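Fe-regulated protein B (Neisseria meningitidis, PDB 4AIP) carries iron across the outer membrane as a TonB-dependent transporter, and may act in siderophore uptake and as a signalling receptor. Local coordinates at residues B[121-126]-B[327-332]; B[142-147]-B[167-172]; B[213-218]-B[252-257]; B[268-273]-B[309-314]. One frame throughout, in Å; residues are numbered along the deposited sequence.

Contact 1. Residues B[121-126]-B[327-332]; sequences VDNAYS and DANAYV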
loop_
_atom_site.group_PDB
_atom_site.type_symbol
_atom_site.label_atom_id
_atom_site.label_comp_id
_atom_site.label_asym_id
_atom_site.label_seq_id
_atom_site.Cartn_x
_atom_site.Cartn_y
_atom_site.Cartn_z
ATOM N N VAL B 121 -6.248 1.629 26.147
ATOM C CA VAL B 121 -4.870 1.282 25.794
ATOM C C VAL B 121 -4.037 2.457 26.134
ATOM O O VAL B 121 -4.460 3.632 25.873
ATOM C CB VAL B 121 -4.681 0.755 24.357
ATOM C CG1 VAL B 121 -6.043 0.210 23.734
ATOM C CG2 VAL B 121 -3.985 1.701 23.484
ATOM N N ASP B 122 -2.926 2.163 26.801
ATOM C CA ASP B 122 -2.012 3.152 27.352
ATOM C C ASP B 122 -2.799 4.274 28.058
ATOM O O ASP B 122 -2.424 5.453 27.983
ATOM C CB ASP B 122 -1.181 3.742 26.221
ATOM C CG ASP B 122 -0.307 2.703 25.524
ATOM O OD1 ASP B 122 0.198 1.784 26.211
ATOM O OD2 ASP B 122 -0.116 2.827 24.306
ATOM N N ASN B 123 -3.910 3.896 28.693
ATOM C CA ASN B 123 -4.706 4.828 29.471
ATOM C C ASN B 123 -5.315 5.968 28.616
ATOM O O ASN B 123 -5.308 7.128 29.033
ATOM C CB ASN B 123 -3.913 5.395 30.651
ATOM C CG ASN B 123 -4.823 5.836 31.802
ATOM O OD1 ASN B 123 -6.013 5.464 31.869
ATOM N ND2 ASN B 123 -4.271 6.666 32.698
ATOM N N ALA B 124 -5.816 5.607 27.429
ATOM C CA ALA B 124 -6.610 6.520 26.573
ATOM C C ALA B 124 -7.853 5.780 26.065
ATOM O O ALA B 124 -7.763 4.616 25.637
ATOM C CB ALA B 124 -5.741 6.960 25.403
ATOM N N TYR B 125 -9.023 6.418 26.089
ATOM C CA TYR B 125 -10.244 5.692 25.747
ATOM C C TYR B 125 -11.346 6.664 25.385
ATOM O O TYR B 125 -11.509 7.703 26.023
ATOM C CB TYR B 125 -10.663 4.784 26.905
ATOM C CG TYR B 125 -10.641 5.445 28.308
ATOM C CD1 TYR B 125 -9.432 5.600 29.025
ATOM C CD2 TYR B 125 -11.802 5.856 28.917
ATOM C CE1 TYR B 125 -9.396 6.141 30.296
ATOM C CE2 TYR B 125 -11.790 6.419 30.202
ATOM C CZ TYR B 125 -10.577 6.578 30.885
ATOM O OH TYR B 125 -10.546 7.154 32.163
ATOM N N SER B 126 -12.099 6.333 24.343
ATOM C CA SER B 126 -13.202 7.152 23.916
ATOM C C SER B 126 -14.447 6.443 24.449
ATOM O O SER B 126 -14.349 5.254 24.857
ATOM C CB SER B 126 -13.253 7.177 22.393
ATOM O OG SER B 126 -14.486 7.784 21.971
ATOM N N ASP B 327 2.318 9.759 37.703
ATOM C CA ASP B 327 2.048 9.254 36.363
ATOM C C ASP B 327 1.227 10.234 35.639
ATOM O O ASP B 327 0.193 10.708 36.181
ATOM C CB ASP B 327 1.208 8.008 36.440
ATOM C CG ASP B 327 2.038 6.843 36.654
ATOM O OD1 ASP B 327 2.921 6.897 37.549
ATOM O OD2 ASP B 327 1.840 5.853 35.915
ATOM N N ALA B 328 1.626 10.484 34.400
ATOM C CA ALA B 328 0.847 11.372 33.605
ATOM C C ALA B 328 0.899 10.866 32.176
ATOM O O ALA B 328 1.782 10.068 31.834
ATOM C CB ALA B 328 1.364 12.796 33.744
ATOM N N ASN B 329 -0.005 11.383 31.358
ATOM C CA ASN B 329 -0.410 10.794 30.091
ATOM C C ASN B 329 -1.091 12.044 29.448
ATOM O O ASN B 329 -1.831 12.760 30.125
ATOM C CB ASN B 329 -1.462 9.696 30.442
ATOM C CG ASN B 329 -2.136 9.121 29.275
ATOM O OD1 ASN B 329 -1.549 8.970 28.252
ATOM N ND2 ASN B 329 -3.341 8.706 29.429
ATOM N N ALA B 330 -0.787 12.335 28.189
ATOM C CA ALA B 330 -1.595 13.280 27.391
ATOM C C ALA B 330 -1.619 12.649 26.033
ATOM O O ALA B 330 -0.602 12.171 25.555
ATOM C CB ALA B 330 -0.950 14.672 27.324
ATOM N N TYR B 331 -2.769 12.611 25.396
ATOM C CA TYR B 331 -2.850 11.828 24.195
ATOM C C TYR B 331 -3.841 12.451 23.271
ATOM O O TYR B 331 -4.616 13.295 23.678
ATOM C CB TYR B 331 -3.345 10.409 24.538
ATOM C CG TYR B 331 -4.733 10.301 25.161
ATOM C CD1 TYR B 331 -5.856 10.195 24.366
ATOM C CD2 TYR B 331 -4.895 10.264 26.549
ATOM C CE1 TYR B 331 -7.133 10.092 24.921
ATOM C CE2 TYR B 331 -6.144 10.130 27.112
ATOM C CZ TYR B 331 -7.251 10.053 26.290
ATOM O OH TYR B 331 -8.464 9.912 26.853
ATOM N N VAL B 332 -3.856 11.967 22.037
ATOM C CA VAL B 332 -4.924 12.283 21.073
ATOM C C VAL B 332 -5.302 11.009 20.335
ATOM O O VAL B 332 -4.461 10.397 19.718
ATOM C CB VAL B 332 -4.503 13.416 20.089
ATOM C CG1 VAL B 332 -3.166 13.130 19.502
ATOM C CG2 VAL B 332 -5.479 13.626 18.989
#
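The methyl group of Ala124 sits over the face of the Tyr331 ring, close to its centre, in a CH-pi contact. The hydroxyl end of the same ring lies beside the next backbone amide, with Tyr331 OH 3.6 Å from Tyr125 N. Two residues earlier on strand 327-332, Asn329 also turns its side chain to the loop. Its amide plane is 16° from that of Asn123, and its end comes close to the backbone carbonyls of Asp122 and Asn123.

What presents Ala124 is a type I' turn from Val121 to Ala124, closed by the bond from Ala124 N to Val121 O at 2.9 Å. On the strand, Tyr331 CG stands between its own backbone N and carbonyl carbon (chi1 62°), which lays the ring broadside to the turn. Farther out, Asn310 packs against both Ala124 and Tyr331, and the side chain of Arg385 touches that of Tyr331. The turn is also held within the plug: the carboxylate of Asp122 bonds through OD2 to Thr171, and the hydroxyl of Tyr125 reaches the backbone N of Ile160.

One partner is a loop of the plug and the other a strand of the wall around it. A plug turn resting on inward-facing side chains of the barrel is the basic architecture of a TonB-dependent outer-membrane receptor.

Contact 2. Residues B[142-147]-B[167-172]; sequences ALVKVV and IIAKTV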
loop_
_atom_site.group_PDB
_atom_site.type_symbol
_atom_site.label_atom_id
_atom_site.label_comp_id
_atom_site.label_asym_id
_atom_site.label_seq_id
_atom_site.Cartn_x
_atom_site.Cartn_y
_atom_site.Cartn_z
ATOM N N ALA B 142 -1.658 -7.797 18.834
ATOM C CA ALA B 142 -0.271 -7.755 18.339
ATOM C C ALA B 142 0.415 -6.503 18.900
ATOM O O ALA B 142 1.582 -6.548 19.224
ATOM C CB ALA B 142 -0.236 -7.769 16.801
ATOM N N LEU B 143 -0.333 -5.411 19.075
ATOM C CA LEU B 143 0.223 -4.202 19.718
ATOM C C LEU B 143 0.542 -4.336 21.230
ATOM O O LEU B 143 1.353 -3.550 21.783
ATOM C CB LEU B 143 -0.697 -3.004 19.488
ATOM C CG LEU B 143 -1.018 -2.682 18.037
ATOM C CD1 LEU B 143 -2.274 -1.798 17.929
ATOM C CD2 LEU B 143 0.188 -1.991 17.380
ATOM N N VAL B 144 -0.060 -5.316 21.908
ATOM C CA VAL B 144 -0.174 -5.160 23.352
ATOM C C VAL B 144 0.836 -5.970 24.119
ATOM O O VAL B 144 1.315 -6.965 23.606
ATOM C CB VAL B 144 -1.669 -5.365 23.875
ATOM C CG1 VAL B 144 -2.644 -4.802 22.915
ATOM C CG2 VAL B 144 -2.012 -6.786 24.019
ATOM N N LYS B 145 1.203 -5.534 25.324
ATOM C CA LYS B 145 2.068 -6.356 26.159
ATOM C C LYS B 145 1.361 -6.959 27.333
ATOM O O LYS B 145 1.790 -7.970 27.825
ATOM C CB LYS B 145 3.319 -5.617 26.627
ATOM C CG LYS B 145 3.229 -4.972 27.957
ATOM C CD LYS B 145 4.030 -3.690 27.995
ATOM C CE LYS B 145 4.237 -3.194 29.409
ATOM N NZ LYS B 145 5.168 -3.997 30.216
ATOM N N VAL B 146 0.303 -6.329 27.813
ATOM C CA VAL B 146 -0.531 -6.881 28.871
ATOM C C VAL B 146 -1.985 -6.493 28.637
ATOM O O VAL B 146 -2.289 -5.429 28.048
ATOM C CB VAL B 146 -0.116 -6.385 30.277
ATOM C CG1 VAL B 146 1.071 -7.166 30.793
ATOM C CG2 VAL B 146 0.273 -4.947 30.293
ATOM N N VAL B 147 -2.863 -7.407 29.053
ATOM C CA VAL B 147 -4.286 -7.154 29.180
ATOM C C VAL B 147 -4.667 -7.466 30.614
ATOM O O VAL B 147 -4.240 -8.478 31.181
ATOM C CB VAL B 147 -5.107 -8.004 28.199
ATOM C CG1 VAL B 147 -6.528 -7.594 28.226
ATOM C CG2 VAL B 147 -4.566 -7.832 26.782
ATOM N N ILE B 167 -11.696 -3.346 29.833
ATOM C CA ILE B 167 -10.478 -4.063 29.419
ATOM C C ILE B 167 -9.362 -3.005 29.337
ATOM O O ILE B 167 -9.580 -1.916 28.767
ATOM C CB ILE B 167 -10.628 -4.837 28.088
ATOM C CG1 ILE B 167 -11.509 -6.041 28.293
ATOM C CG2 ILE B 167 -9.284 -5.395 27.631
ATOM C CD1 ILE B 167 -12.890 -5.754 28.153
ATOM N N ILE B 168 -8.222 -3.313 29.953
ATOM C CA ILE B 168 -7.123 -2.414 30.080
ATOM C C ILE B 168 -5.862 -3.052 29.487
ATOM O O ILE B 168 -5.446 -4.157 29.887
ATOM C CB ILE B 168 -6.886 -2.149 31.561
ATOM C CG1 ILE B 168 -8.176 -1.528 32.198
ATOM C CG2 ILE B 168 -5.562 -1.356 31.777
ATOM C CD1 ILE B 168 -8.041 -1.312 33.728
ATOM N N ALA B 169 -5.250 -2.352 28.544
ATOM C CA ALA B 169 -4.106 -2.909 27.825
ATOM C C ALA B 169 -3.052 -1.867 27.756
ATOM O O ALA B 169 -3.386 -0.672 27.656
ATOM C CB ALA B 169 -4.512 -3.318 26.420
ATOM N N LYS B 170 -1.799 -2.342 27.788
ATOM C CA LYS B 170 -0.586 -1.539 27.592
ATOM C C LYS B 170 0.099 -2.017 26.327
ATOM O O LYS B 170 0.185 -3.221 26.102
ATOM C CB LYS B 170 0.352 -1.697 28.791
ATOM C CG LYS B 170 -0.300 -1.340 30.112
ATOM C CD LYS B 170 0.730 -1.097 31.180
ATOM C CE LYS B 170 0.097 -0.579 32.483
ATOM N NZ LYS B 170 0.833 -1.130 33.644
ATOM N N THR B 171 0.528 -1.082 25.481
ATOM C CA THR B 171 1.299 -1.410 24.296
ATOM C C THR B 171 2.713 -1.887 24.688
ATOM O O THR B 171 3.236 -1.626 25.783
ATOM C CB THR B 171 1.390 -0.232 23.347
ATOM O OG1 THR B 171 1.901 0.885 24.101
ATOM C CG2 THR B 171 0.010 0.090 22.813
ATOM N N VAL B 172 3.330 -2.610 23.772
ATOM C CA VAL B 172 4.609 -3.189 24.018
ATOM C C VAL B 172 5.737 -2.151 23.995
ATOM O O VAL B 172 5.640 -1.098 23.324
ATOM C CB VAL B 172 4.866 -4.337 23.000
ATOM C CG1 VAL B 172 4.648 -3.837 21.547
ATOM C CG2 VAL B 172 6.290 -4.861 23.188
#
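Set together against Lys170, Lys145 and Val146 form a classic beta bulge that interrupts the antiparallel pairing in the plug's small mixed sheet. Val144 lies opposite Thr171, and past the bulge Val146 pairs with Lys170 and Val147 with Ala169. Three backbone bonds carry the pairing, the shortest from Lys145 N to Lys170 O at 2.6 Å and nearly straight (173°). Val172 N to Leu143 O and Lys170 N to Val146 O complete the set.

The side chain of Lys145 starts toward the other segment, with CB 3.8 Å from Val172 CA. CG comes next, at about equal range from the carbonyl oxygens of Lys170 and Thr171. A bend at chi2 places CD, the atom that presses in, 3.1 Å from Thr171 O, and by CE the chain is already drawing off. A second bend, at chi4 (71°), then carries NZ away from the partner strand, to a long, weak ion pair with Asp176. Its charge also stays 6.2 Å from the like charge of Lys170, measured between the two NZ atoms.

Val146 and Lys170 run side by side: the valine's CG2 lies along CB, CG and CD of the lysine. On the face of Val147 and Ala169, which helix 85-88 meets through Met85, the closer apolar contact is methyl to methyl, Val147 CG1 against Ile167 CG2 at 3.6 Å.

Contact 3. Residues B[213-218]-B[252-257]; sequences DGLFSY and LAKIGT. With N8E (3,6,9,12,15-pentaoxatricosan-1-ol), chain F.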
loop_
_atom_site.group_PDB
_atom_site.type_symbol
_atom_site.label_atom_id
_atom_site.label_comp_id
_atom_site.label_asym_id
_atom_site.label_seq_id
_atom_site.Cartn_x
_atom_site.Cartn_y
_atom_site.Cartn_z
ATOM N N ASP B 213 15.622 4.731 24.121
ATOM C CA ASP B 213 15.191 3.453 23.556
ATOM C C ASP B 213 14.078 3.683 22.541
ATOM O O ASP B 213 13.442 4.711 22.564
ATOM C CB ASP B 213 14.703 2.535 24.679
ATOM C CG ASP B 213 13.641 3.210 25.547
ATOM O OD1 ASP B 213 13.998 3.957 26.495
ATOM O OD2 ASP B 213 12.459 3.025 25.243
ATOM N N GLY B 214 13.829 2.725 21.654
ATOM C CA GLY B 214 12.698 2.905 20.693
ATOM C C GLY B 214 12.288 1.601 20.041
ATOM O O GLY B 214 13.056 0.642 20.098
ATOM N N LEU B 215 11.098 1.557 19.445
ATOM C CA LEU B 215 10.726 0.443 18.658
ATOM C C LEU B 215 9.817 0.870 17.552
ATOM O O LEU B 215 9.146 1.919 17.679
ATOM C CB LEU B 215 10.024 -0.585 19.507
ATOM C CG LEU B 215 8.585 -0.263 19.890
ATOM C CD1 LEU B 215 7.598 -0.880 18.924
ATOM C CD2 LEU B 215 8.335 -0.840 21.260
ATOM N N PHE B 216 9.806 0.047 16.489
ATOM C CA PHE B 216 8.815 0.084 15.456
ATOM C C PHE B 216 8.304 -1.330 15.212
ATOM O O PHE B 216 9.119 -2.212 14.953
ATOM C CB PHE B 216 9.379 0.637 14.148
ATOM C CG PHE B 216 8.305 0.894 13.082
ATOM C CD1 PHE B 216 7.516 2.034 13.143
ATOM C CD2 PHE B 216 8.081 -0.019 12.035
ATOM C CE1 PHE B 216 6.496 2.284 12.194
ATOM C CE2 PHE B 216 7.079 0.238 11.063
ATOM C CZ PHE B 216 6.296 1.383 11.154
ATOM N N SER B 217 6.983 -1.522 15.261
ATOM C CA SER B 217 6.329 -2.768 14.919
ATOM C C SER B 217 5.294 -2.495 13.907
ATOM O O SER B 217 4.501 -1.539 14.063
ATOM C CB SER B 217 5.638 -3.333 16.118
ATOM O OG SER B 217 6.650 -3.640 17.043
ATOM N N TYR B 218 5.350 -3.307 12.854
ATOM C CA TYR B 218 4.349 -3.437 11.865
ATOM C C TYR B 218 3.719 -4.873 11.977
ATOM O O TYR B 218 4.497 -5.864 12.051
ATOM C CB TYR B 218 4.975 -3.238 10.476
ATOM C CG TYR B 218 3.974 -3.518 9.367
ATOM C CD1 TYR B 218 2.839 -2.690 9.212
ATOM C CD2 TYR B 218 4.110 -4.619 8.510
ATOM C CE1 TYR B 218 1.877 -2.948 8.189
ATOM C CE2 TYR B 218 3.147 -4.872 7.475
ATOM C CZ TYR B 218 2.058 -4.026 7.336
ATOM O OH TYR B 218 1.103 -4.228 6.372
ATOM N N LEU B 252 3.154 0.307 15.613
ATOM C CA LEU B 252 3.482 1.009 16.799
ATOM C C LEU B 252 4.836 1.659 16.598
ATOM O O LEU B 252 5.811 1.012 16.104
ATOM C CB LEU B 252 3.514 0.019 17.951
ATOM C CG LEU B 252 3.733 0.612 19.342
ATOM C CD1 LEU B 252 2.590 1.550 19.742
ATOM C CD2 LEU B 252 3.931 -0.513 20.310
ATOM N N ALA B 253 4.908 2.936 17.014
ATOM C CA ALA B 253 6.200 3.665 17.013
ATOM C C ALA B 253 6.422 4.238 18.361
ATOM O O ALA B 253 5.672 5.114 18.822
ATOM C CB ALA B 253 6.214 4.765 15.963
ATOM N N LYS B 254 7.475 3.806 19.023
ATOM C CA LYS B 254 7.750 4.389 20.311
ATOM C C LYS B 254 9.140 4.889 20.507
ATOM O O LYS B 254 10.088 4.218 20.187
ATOM C CB LYS B 254 7.610 3.367 21.367
ATOM C CG LYS B 254 6.249 3.055 21.715
ATOM C CD LYS B 254 6.269 2.629 23.206
ATOM C CE LYS B 254 4.942 2.063 23.333
ATOM N NZ LYS B 254 4.323 1.516 24.413
ATOM N N ILE B 255 9.279 6.016 21.189
ATOM C CA ILE B 255 10.606 6.408 21.622
ATOM C C ILE B 255 10.480 6.796 23.068
ATOM O O ILE B 255 9.429 7.316 23.504
ATOM C CB ILE B 255 11.205 7.566 20.718
ATOM C CG1 ILE B 255 12.655 7.804 21.078
ATOM C CG2 ILE B 255 10.337 8.848 20.770
ATOM C CD1 ILE B 255 13.211 9.129 20.633
ATOM N N GLY B 256 11.514 6.521 23.838
ATOM C CA GLY B 256 11.468 6.766 25.248
ATOM C C GLY B 256 12.824 7.119 25.785
ATOM O O GLY B 256 13.856 6.737 25.214
ATOM N N THR B 257 12.826 7.857 26.881
ATOM C CA THR B 257 14.037 8.102 27.629
ATOM C C THR B 257 13.829 7.844 29.123
ATOM O O THR B 257 12.823 8.224 29.708
ATOM C CB THR B 257 14.695 9.512 27.368
ATOM O OG1 THR B 257 15.803 9.656 28.240
ATOM C CG2 THR B 257 13.737 10.695 27.587
HETATM C C01 N8E F . 1.140 5.995 9.816
HETATM C C02 N8E F . 1.018 5.853 11.321
HETATM C C03 N8E F . 1.756 4.617 11.814
HETATM C C04 N8E F . 3.247 4.839 12.044
HETATM C C05 N8E F . 3.587 5.228 13.467
HETATM C C06 N8E F . 4.805 6.150 13.515
HETATM C C07 N8E F . 4.457 7.591 13.360
HETATM C C08 N8E F . 5.442 8.553 14.028
HETATM O O09 N8E F . 5.360 8.467 15.443
HETATM C C10 N8E F . 6.247 9.264 16.189
HETATM C C11 N8E F . 6.456 8.686 17.586
HETATM O O12 N8E F . 7.840 8.494 17.795
HETATM C C13 N8E F . 8.427 7.209 17.644
HETATM C C14 N8E F . 9.929 7.464 17.671
HETATM O O15 N8E F . 10.595 6.659 16.692
HETATM C C16 N8E F . 11.602 7.345 15.946
HETATM C C17 N8E F . 12.915 7.299 16.701
HETATM O O18 N8E F . 13.562 6.071 16.356
HETATM C C19 N8E F . 14.171 5.396 17.474
HETATM C C20 N8E F . 15.542 5.921 17.933
HETATM O O21 N8E F . 15.630 5.912 19.368
HETATM C C22 N8E F . 16.378 4.811 19.871
HETATM C C23 N8E F . 17.401 5.429 20.799
HETATM O O24 N8E F . 18.362 4.438 21.207
#
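Phe216 and Ala253 face each other in a regular antiparallel ladder between neighbouring strands of the transmembrane beta-barrel, their axes 4.6 Å apart and 177° from parallel. Backbone bonds come as three reciprocal pairs, Asp213 with Gly256, Leu215 with Lys254 and Ser217 with Leu252. The straightest runs from Lys254 N to Leu215 O (171°).

Apolar contacts differ on the two faces. With Leu252 and Lys254, Leu215 forms one cluster: its CD1 meets Leu252 CD2 at 3.9 Å, while its CG lies beside Lys254 CB. The extended lysine then carries NZ off to Thr171 and Val172 of the plug. On the other face, Ala253 CB approaches the edge of the Phe216 ring at 4.1 Å from CD1.

For polar side chains, the carboxylate of Asp213 leans over Gly256 and forms a salt bridge with Arg265 through OD2.

The detergent N8E follows the face of Phe216, Ala253 and Ile255. It is also hydrogen-bonded to Ser191 of a second subunit. Gly214 has no side chain where the polyether passes. Across from Gly214, Ile255 touches the detergent through both CB and CG2, CB lying 3.3 Å from N8E C14.

Contact 4. Residues B[268-273]-B[309-314]; sequences LSHMKD and SNTNLA. With N8E (3,6,9,12,15-pentaoxatricosan-1-ol), chain F.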
loop_
_atom_site.group_PDB
_atom_site.type_symbol
_atom_site.label_atom_id
_atom_site.label_comp_id
_atom_site.label_asym_id
_atom_site.label_seq_id
_atom_site.Cartn_x
_atom_site.Cartn_y
_atom_site.Cartn_z
ATOM N N LEU B 268 7.232 8.569 24.112
ATOM C CA LEU B 268 6.337 9.097 23.094
ATOM C C LEU B 268 6.009 7.980 22.118
ATOM O O LEU B 268 6.948 7.277 21.616
ATOM C CB LEU B 268 7.029 10.217 22.348
ATOM C CG LEU B 268 6.324 11.538 22.178
ATOM C CD1 LEU B 268 7.104 12.259 21.077
ATOM C CD2 LEU B 268 4.879 11.474 21.783
ATOM N N SER B 269 4.724 7.911 21.772
ATOM C CA SER B 269 4.156 6.716 21.228
ATOM C C SER B 269 3.171 7.078 20.110
ATOM O O SER B 269 2.387 8.021 20.304
ATOM C CB SER B 269 3.448 6.072 22.403
ATOM O OG SER B 269 2.568 5.055 22.019
ATOM N N HIS B 270 3.204 6.404 18.951
ATOM C CA HIS B 270 2.080 6.538 18.030
ATOM C C HIS B 270 1.614 5.162 17.641
ATOM O O HIS B 270 2.458 4.337 17.256
ATOM C CB HIS B 270 2.380 7.369 16.775
ATOM C CG HIS B 270 1.220 7.436 15.828
ATOM N ND1 HIS B 270 0.229 8.377 15.949
ATOM C CD2 HIS B 270 0.869 6.663 14.774
ATOM C CE1 HIS B 270 -0.672 8.203 15.004
ATOM N NE2 HIS B 270 -0.323 7.149 14.293
ATOM N N MET B 271 0.305 4.917 17.739
ATOM C CA MET B 271 -0.220 3.647 17.357
ATOM C C MET B 271 -1.283 3.790 16.293
ATOM O O MET B 271 -2.063 4.747 16.313
ATOM C CB MET B 271 -0.781 2.948 18.550
ATOM C CG MET B 271 -1.910 2.098 18.151
ATOM S SD MET B 271 -2.810 1.319 19.444
ATOM C CE MET B 271 -3.769 2.577 20.184
ATOM N N LYS B 272 -1.331 2.819 15.378
ATOM C CA LYS B 272 -2.414 2.795 14.435
ATOM C C LYS B 272 -2.886 1.359 14.295
ATOM O O LYS B 272 -2.062 0.462 14.232
ATOM C CB LYS B 272 -1.996 3.377 13.080
ATOM C CG LYS B 272 -3.140 3.391 12.162
ATOM C CD LYS B 272 -2.814 3.509 10.706
ATOM C CE LYS B 272 -2.556 4.887 10.294
ATOM N NZ LYS B 272 -3.256 5.079 9.016
ATOM N N ASP B 273 -4.216 1.186 14.182
ATOM C CA ASP B 273 -4.873 -0.112 14.089
ATOM C C ASP B 273 -5.907 0.042 12.987
ATOM O O ASP B 273 -6.842 0.857 13.109
ATOM C CB ASP B 273 -5.649 -0.291 15.406
ATOM C CG ASP B 273 -5.790 -1.769 15.847
ATOM O OD1 ASP B 273 -6.228 -2.612 15.032
ATOM O OD2 ASP B 273 -5.526 -2.054 17.033
ATOM N N SER B 309 -6.241 5.326 16.190
ATOM C CA SER B 309 -4.898 5.828 16.229
ATOM C C SER B 309 -4.774 6.590 17.491
ATOM O O SER B 309 -5.688 7.296 17.953
ATOM C CB SER B 309 -4.549 6.790 15.088
ATOM O OG SER B 309 -5.226 6.508 13.897
ATOM N N ASN B 310 -3.577 6.549 18.012
ATOM C CA ASN B 310 -3.334 7.204 19.230
ATOM C C ASN B 310 -1.908 7.697 19.213
ATOM O O ASN B 310 -0.979 6.887 19.056
ATOM C CB ASN B 310 -3.485 6.187 20.368
ATOM C CG ASN B 310 -3.530 6.870 21.728
ATOM O OD1 ASN B 310 -3.908 8.049 21.800
ATOM N ND2 ASN B 310 -3.126 6.156 22.804
ATOM N N THR B 311 -1.735 9.009 19.349
ATOM C CA THR B 311 -0.428 9.525 19.763
ATOM C C THR B 311 -0.499 9.887 21.243
ATOM O O THR B 311 -1.426 10.579 21.664
ATOM C CB THR B 311 0.001 10.791 18.984
ATOM O OG1 THR B 311 -0.229 10.631 17.583
ATOM C CG2 THR B 311 1.431 11.033 19.171
ATOM N N ASN B 312 0.477 9.404 22.005
ATOM C CA ASN B 312 0.445 9.423 23.460
ATOM C C ASN B 312 1.766 9.886 24.012
ATOM O O ASN B 312 2.805 9.339 23.631
ATOM C CB ASN B 312 0.220 8.002 23.989
ATOM C CG ASN B 312 0.022 7.980 25.534
ATOM O OD1 ASN B 312 -1.005 8.441 26.033
ATOM N ND2 ASN B 312 0.986 7.467 26.270
ATOM N N LEU B 313 1.737 10.865 24.922
ATOM C CA LEU B 313 2.925 11.245 25.664
ATOM C C LEU B 313 2.734 10.807 27.102
ATOM O O LEU B 313 1.692 11.123 27.712
ATOM C CB LEU B 313 3.118 12.735 25.652
ATOM C CG LEU B 313 4.362 13.255 26.416
ATOM C CD1 LEU B 313 5.683 12.800 25.813
ATOM C CD2 LEU B 313 4.333 14.803 26.383
ATOM N N ALA B 314 3.721 10.131 27.664
ATOM C CA ALA B 314 3.563 9.579 28.962
ATOM C C ALA B 314 4.760 9.856 29.741
ATOM O O ALA B 314 5.902 9.694 29.243
ATOM C CB ALA B 314 3.389 7.971 28.891
HETATM C C01 N8E F . 1.140 5.995 9.816
HETATM C C02 N8E F . 1.018 5.853 11.321
HETATM C C03 N8E F . 1.756 4.617 11.814
HETATM C C04 N8E F . 3.247 4.839 12.044
HETATM C C05 N8E F . 3.587 5.228 13.467
HETATM C C06 N8E F . 4.805 6.150 13.515
HETATM C C07 N8E F . 4.457 7.591 13.360
HETATM C C08 N8E F . 5.442 8.553 14.028
HETATM O O09 N8E F . 5.360 8.467 15.443
HETATM C C10 N8E F . 6.247 9.264 16.189
HETATM C C11 N8E F . 6.456 8.686 17.586
HETATM O O12 N8E F . 7.840 8.494 17.795
HETATM C C13 N8E F . 8.427 7.209 17.644
HETATM C C14 N8E F . 9.929 7.464 17.671
HETATM O O15 N8E F . 10.595 6.659 16.692
HETATM C C16 N8E F . 11.602 7.345 15.946
HETATM C C17 N8E F . 12.915 7.299 16.701
HETATM O O18 N8E F . 13.562 6.071 16.356
HETATM C C19 N8E F . 14.171 5.396 17.474
HETATM C C20 N8E F . 15.542 5.921 17.933
HETATM O O21 N8E F . 15.630 5.912 19.368
HETATM C C22 N8E F . 16.378 4.811 19.871
HETATM C C23 N8E F . 17.401 5.429 20.799
HETATM O O24 N8E F . 18.362 4.438 21.207
HETATM O O HOH W 1 0.276 5.691 21.110
#
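Strands 268-273 and 309-314 are neighbouring staves of the beta-barrel, and His270 with Thr311 is the pair that marks their detergent-lined face. The two meet in a hydrogen bond of 2.8 Å between His270 ND1 and Thr311 OG1, and either atom could be the donor. With CG anti to the backbone N (chi1 178°), the imidazole leans over the neighbouring strand, and the threonine hydroxyl comes to its edge, near the ring plane. The opposite flank of the ring touches N8E, with CD2 3.3 Å from its C05. Lys272, on the same face, lies against the detergent's alkyl end through CE.

Farther along this face, Leu268 and Leu313 meet at an angle, CG to CD1 at 3.9 Å. On the other face Met271, bent at chi3, brings its CE to 3.6 Å from Asn310 CB. A water bridges the strands there, bonded to Ser269 OG in a direction that is not settled and giving its hydrogen to Asn310 O at 2.7 Å. Asn310 O also accepts from Met271 N, so two donors grip this oxygen. The ladder is completed by Asn312 N to Ser269 O, Asn310 N to Met271 O and a weak bond from Ser269 N to Asn312 O.

A second subunit packs Val199 on His270 and Phe193 on Thr311. The His270 face thus mixes polar and apolar groups against detergent and a second subunit, while the bridging water sits on the face of Ser269 and Asn310. The imidazole is pinned through ND1, while NE2 is buried without a partner in the model, which would probably disfavour a charged ring.

Contacts 3 and 4 are successive parts of one barrel wall, centres 10 Å apart, joined where Ala253 O accepts from His270 N (2.8 Å), and both touch N8E. Contact 4 continues into contact 1 through the next strand, Val332 N to Thr311 O at 2.8 Å. Contact 2 lies in the plug. It meets contact 1 where Asp122 OD2 bonds to Thr171 OG1 (2.8 Å) and contact 3 where Lys254 NZ reaches that same hydroxyl, so Thr171 links a plug turn to the wall. Leu143 of contact 2 also packs on Met271 of contact 4. Lys272 lies about 7 Å, side chain to side chain, from Arg276, a glutamate-binding residue in another structure.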